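Local atomic coordinates of endonuclease II (Enterobacteria phage t4, PDB entry 2WSH), a protein that nicks and cleaves cytosine-containing host DNA at specific sequences, using magnesium, so that the phage can scavenge host nucleotides for its own DNA synthesis. Residues F17-Y20 with T21-E24; S108-E112 with L113-T117. The protein carries 1 engineered substitution. All coordinates share one frame; numbering follows the deposited sequence.

Contact 1 comes first along the chain and contact 2 later, and both belong to one antiparallel sheet. Residues 17-24 lie on strand 18-23, which pairs with the beginning of strand 97-111; residues 108-117 form the far end of that same long strand, the turn and the first part of the return strand 114-119. The contacts do not touch: their centres are 36 Å apart and their nearest atoms about 21 Å. The centre of contact 1 is about 9 Å, and that of contact 2 about 31 Å, from the centre of the chain. Strand 97-111 thus runs from the body of the subunit out into a hairpin that meets two other subunits of the homotetramer.

Contact 1: F17-Y20 with T21-E24; sequences FIKY and TELE
Y20 and T21, neighbours in sequence, both face the single residue F99 across the sheet, which makes a classic beta bulge in strand 18-23. Each forms a backbone hydrogen bond with F99. The near-helical turn at Y20, psi -54°, brings Y20 N and T21 N to 2.9 Å, two donors both turned to F99 and not bonded to each other, while T21 returns to an extended backbone. The strand bends as a result: the short axes of 18-20 and 21-23 differ in direction by 48°.

Inserting the extra residue also changes which side chains are neighbours. K19 and E22 would be expected on opposite faces of a regular strand, but here they reach each other over the bulge. Both chains are extended, and they meet obliquely, the ammonium of K19 coming up to the carboxylate of E22. K19 NZ donates to E22 OE1 at 2.9 Å in a salt bridge that uses the anti lone pair, the one turned away from OE2. The ammonium nitrogen K19 NZ also lies 3.9 Å from E22 CB, so it rests near the root of its partner as well as its end. E98 on the neighbouring strand forms a second salt bridge with K19 NZ; the two carboxylates would be expected to favour the charged form of the lysine.

The tyrosine hydroxyl is held by the backbone carbonyl of P37, and the ring packs on L61 and R62 of helix 61-73, tying the bulge to that helix. T21 CG2 lies 3.8 Å from Y20 CD2. A chi1 of -169° sets the threonine hydroxyl beside its own carbonyl carbon, from where T21 OG1 makes a weak hydrogen bond of 3.4 Å to E22 O.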
loop_
_atom_site.group_PDB
_atom_site.type_symbol
_atom_site.label_atom_id
_atom_site.label_comp_id
_atom_site.label_asym_id
_atom_site.label_seq_id
_atom_site.Cartn_x
_atom_site.Cartn_y
_atom_site.Cartn_z
ATOM N N PHE A 17 7.626 -20.834 0.039
ATOM C CA PHE A 17 7.484 -21.469 -1.261
ATOM C C PHE A 17 6.820 -22.819 -1.053
ATOM O O PHE A 17 7.256 -23.614 -0.226
ATOM C CB PHE A 17 8.842 -21.650 -1.941
ATOM C CG PHE A 17 9.346 -20.416 -2.636
ATOM C CD1 PHE A 17 9.003 -20.159 -3.955
ATOM C CD2 PHE A 17 10.173 -19.520 -1.977
ATOM C CE1 PHE A 17 9.468 -19.028 -4.600
ATOM C CE2 PHE A 17 10.642 -18.385 -2.615
ATOM C CZ PHE A 17 10.288 -18.139 -3.927
ATOM N N ILE A 18 5.751 -23.066 -1.795
ATOM C CA ILE A 18 5.058 -24.339 -1.715
ATOM C C ILE A 18 5.304 -25.122 -2.999
ATOM O O ILE A 18 5.193 -24.575 -4.096
ATOM C CB ILE A 18 3.558 -24.131 -1.480
ATOM C CG1 ILE A 18 3.332 -23.525 -0.092
ATOM C CG2 ILE A 18 2.800 -25.442 -1.619
ATOM C CD1 ILE A 18 1.966 -22.932 0.097
ATOM N N LYS A 19 5.664 -26.393 -2.861
ATOM C CA LYS A 19 5.931 -27.227 -4.026
ATOM C C LYS A 19 4.702 -27.320 -4.910
ATOM O O LYS A 19 3.611 -27.655 -4.449
ATOM C CB LYS A 19 6.396 -28.626 -3.625
ATOM C CG LYS A 19 6.411 -29.597 -4.793
ATOM C CD LYS A 19 7.298 -30.798 -4.527
ATOM C CE LYS A 19 7.271 -31.749 -5.711
ATOM N NZ LYS A 19 8.165 -32.922 -5.515
ATOM N N TYR A 20 4.887 -27.016 -6.186
ATOM C CA TYR A 20 3.783 -26.985 -7.126
ATOM C C TYR A 20 3.732 -28.281 -7.918
ATOM O O TYR A 20 2.703 -28.945 -7.960
ATOM C CB TYR A 20 3.919 -25.783 -8.059
ATOM C CG TYR A 20 2.823 -25.675 -9.095
ATOM C CD1 TYR A 20 1.511 -25.407 -8.727
ATOM C CD2 TYR A 20 3.105 -25.832 -10.444
ATOM C CE1 TYR A 20 0.508 -25.308 -9.679
ATOM C CE2 TYR A 20 2.112 -25.736 -11.400
ATOM C CZ TYR A 20 0.818 -25.471 -11.014
ATOM O OH TYR A 20 -0.163 -25.372 -11.973
ATOM N N THR A 21 4.843 -28.642 -8.547
ATOM C CA THR A 21 4.904 -29.902 -9.277
ATOM C C THR A 21 6.331 -30.369 -9.514
ATOM O O THR A 21 7.295 -29.656 -9.232
ATOM C CB THR A 21 4.164 -29.826 -10.632
ATOM O OG1 THR A 21 4.032 -31.143 -11.181
ATOM C CG2 THR A 21 4.931 -28.953 -11.619
ATOM N N GLU A 22 6.447 -31.584 -10.032
ATOM C CA GLU A 22 7.732 -32.175 -10.359
ATOM C C GLU A 22 7.668 -32.649 -11.802
ATOM O O GLU A 22 6.608 -33.055 -12.275
ATOM C CB GLU A 22 8.014 -33.346 -9.417
ATOM C CG GLU A 22 9.264 -34.147 -9.731
ATOM C CD GLU A 22 9.629 -35.103 -8.607
ATOM O OE1 GLU A 22 9.170 -34.882 -7.469
ATOM O OE2 GLU A 22 10.380 -36.069 -8.857
ATOM N N LEU A 23 8.788 -32.571 -12.513
ATOM C CA LEU A 23 8.843 -33.077 -13.880
ATOM C C LEU A 23 9.512 -34.446 -13.899
ATOM O O LEU A 23 10.455 -34.690 -13.149
ATOM C CB LEU A 23 9.595 -32.107 -14.793
ATOM C CG LEU A 23 8.981 -30.721 -14.975
ATOM C CD1 LEU A 23 9.760 -29.937 -16.013
ATOM C CD2 LEU A 23 7.520 -30.833 -15.377
ATOM N N GLU A 24 9.025 -35.336 -14.755
ATOM C CA GLU A 24 9.568 -36.686 -14.825
ATOM C C GLU A 24 9.447 -37.296 -16.219
ATOM O O GLU A 24 8.415 -37.171 -16.879
ATOM C CB GLU A 24 8.900 -37.583 -13.779
ATOM C CG GLU A 24 7.400 -37.375 -13.647
ATOM C CD GLU A 24 6.875 -37.796 -12.287
ATOM O OE1 GLU A 24 7.701 -38.035 -11.379
ATOM O OE2 GLU A 24 5.639 -37.885 -12.125
#

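Contact 2: S108-E112 with L113-T117; sequences SMTNE and LGTMT
T110 crosses T115 at a slant, and their hydroxyls meet, T110 OG1 lying 2.8 Å from T115 OG1 in a hydrogen bond that either could donate. The two form a non-hydrogen-bonded pair, on the same face as S108 and T117. On the other face are the selenomethionines M109 and M116, whose backbones bond reciprocally: M109 N reaches M116 O at 2.8 Å and M116 N reaches M109 O at the same distance. Bent at chi2 and chi3, M116 brings its methyl CE over the backbone, 3.8 Å from M109 O and 3.9 Å from N111 OD1.

N111 begins the turn and braces it with its side chain. With chi1 at 56°, OD1 leans along L113 and accepts L113 N at 3.0 Å, from 38° above the carbonyl plane, an Asx turn. G114 N also bonds to N111 O at 3.0 Å. The carboxylate of E112 forms a salt bridge with R102 of the third subunit, and S108-T110 extend the sheet into the fourth. The whole is a beta hairpin with a two-residue type I turn, used here for tetramer assembly.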
loop_
_atom_site.group_PDB
_atom_site.type_symbol
_atom_site.label_atom_id
_atom_site.label_comp_id
_atom_site.label_asym_id
_atom_site.label_seq_id
_atom_site.Cartn_x
_atom_site.Cartn_y
_atom_site.Cartn_z
ATOM N N SER A 108 -3.102 -1.455 -5.266
ATOM C CA SER A 108 -3.657 -0.384 -6.074
ATOM C C SER A 108 -3.852 0.872 -5.252
ATOM O O SER A 108 -4.129 0.813 -4.056
ATOM C CB SER A 108 -4.986 -0.804 -6.699
ATOM O OG SER A 108 -4.766 -1.646 -7.817
HETATM N N MSE A 109 -3.697 2.011 -5.912
HETATM C CA MSE A 109 -3.917 3.300 -5.288
HETATM C C MSE A 109 -4.762 4.125 -6.236
HETATM O O MSE A 109 -4.518 4.132 -7.440
HETATM C CB MSE A 109 -2.583 3.992 -5.030
HETATM C CG MSE A 109 -2.681 5.473 -4.766
HETATM SE SE MSE A 109 -0.903 6.278 -4.821
HETATM C CE MSE A 109 -1.443 8.149 -4.935
ATOM N N THR A 110 -5.769 4.801 -5.699
ATOM C CA THR A 110 -6.626 5.634 -6.525
ATOM C C THR A 110 -6.741 7.054 -5.993
ATOM O O THR A 110 -7.017 7.267 -4.811
ATOM C CB THR A 110 -8.040 5.032 -6.667
ATOM O OG1 THR A 110 -7.943 3.716 -7.231
ATOM C CG2 THR A 110 -8.899 5.902 -7.574
ATOM N N ASN A 111 -6.508 8.023 -6.871
ATOM C CA ASN A 111 -6.861 9.411 -6.600
ATOM C C ASN A 111 -7.426 10.049 -7.863
ATOM O O ASN A 111 -7.876 9.338 -8.763
ATOM C CB ASN A 111 -5.676 10.199 -6.038
ATOM C CG ASN A 111 -4.456 10.147 -6.933
ATOM O OD1 ASN A 111 -4.558 9.920 -8.139
ATOM N ND2 ASN A 111 -3.287 10.370 -6.344
ATOM N N GLU A 112 -7.407 11.377 -7.942
ATOM C CA GLU A 112 -8.039 12.062 -9.068
ATOM C C GLU A 112 -7.352 11.790 -10.408
ATOM O O GLU A 112 -7.929 12.031 -11.468
ATOM C CB GLU A 112 -8.156 13.569 -8.816
ATOM C CG GLU A 112 -6.838 14.294 -8.659
ATOM C CD GLU A 112 -6.427 14.452 -7.207
ATOM O OE1 GLU A 112 -6.113 13.430 -6.555
ATOM O OE2 GLU A 112 -6.412 15.606 -6.723
ATOM N N LEU A 113 -6.127 11.280 -10.358
ATOM C CA LEU A 113 -5.387 10.959 -11.574
ATOM C C LEU A 113 -5.811 9.615 -12.160
ATOM O O LEU A 113 -5.478 9.292 -13.300
ATOM C CB LEU A 113 -3.881 10.949 -11.299
ATOM C CG LEU A 113 -3.224 12.299 -11.023
ATOM C CD1 LEU A 113 -1.720 12.140 -10.864
ATOM C CD2 LEU A 113 -3.549 13.272 -12.144
ATOM N N GLY A 114 -6.545 8.834 -11.375
ATOM C CA GLY A 114 -6.949 7.507 -11.793
ATOM C C GLY A 114 -6.409 6.460 -10.840
ATOM O O GLY A 114 -6.216 6.738 -9.657
ATOM N N THR A 115 -6.161 5.257 -11.350
ATOM C CA THR A 115 -5.671 4.165 -10.511
ATOM C C THR A 115 -4.280 3.688 -10.928
ATOM O O THR A 115 -4.053 3.339 -12.086
ATOM C CB THR A 115 -6.646 2.967 -10.502
ATOM O OG1 THR A 115 -7.935 3.399 -10.046
ATOM C CG2 THR A 115 -6.134 1.857 -9.582
HETATM N N MSE A 116 -3.356 3.694 -9.972
HETATM C CA MSE A 116 -2.024 3.139 -10.163
HETATM C C MSE A 116 -1.986 1.763 -9.511
HETATM O O MSE A 116 -2.515 1.580 -8.416
HETATM C CB MSE A 116 -0.963 4.037 -9.521
HETATM C CG MSE A 116 -0.693 5.365 -10.238
HETATM SE SE MSE A 116 -1.420 6.953 -9.338
HETATM C CE MSE A 116 -3.248 6.735 -9.874
ATOM N N THR A 117 -1.358 0.801 -10.177
ATOM C CA THR A 117 -1.333 -0.564 -9.664
ATOM C C THR A 117 0.016 -1.252 -9.856
ATOM O O THR A 117 0.718 -1.011 -10.839
ATOM C CB THR A 117 -2.436 -1.424 -10.307
ATOM O OG1 THR A 117 -2.341 -2.770 -9.822
ATOM C CG2 THR A 117 -2.296 -1.421 -11.823
#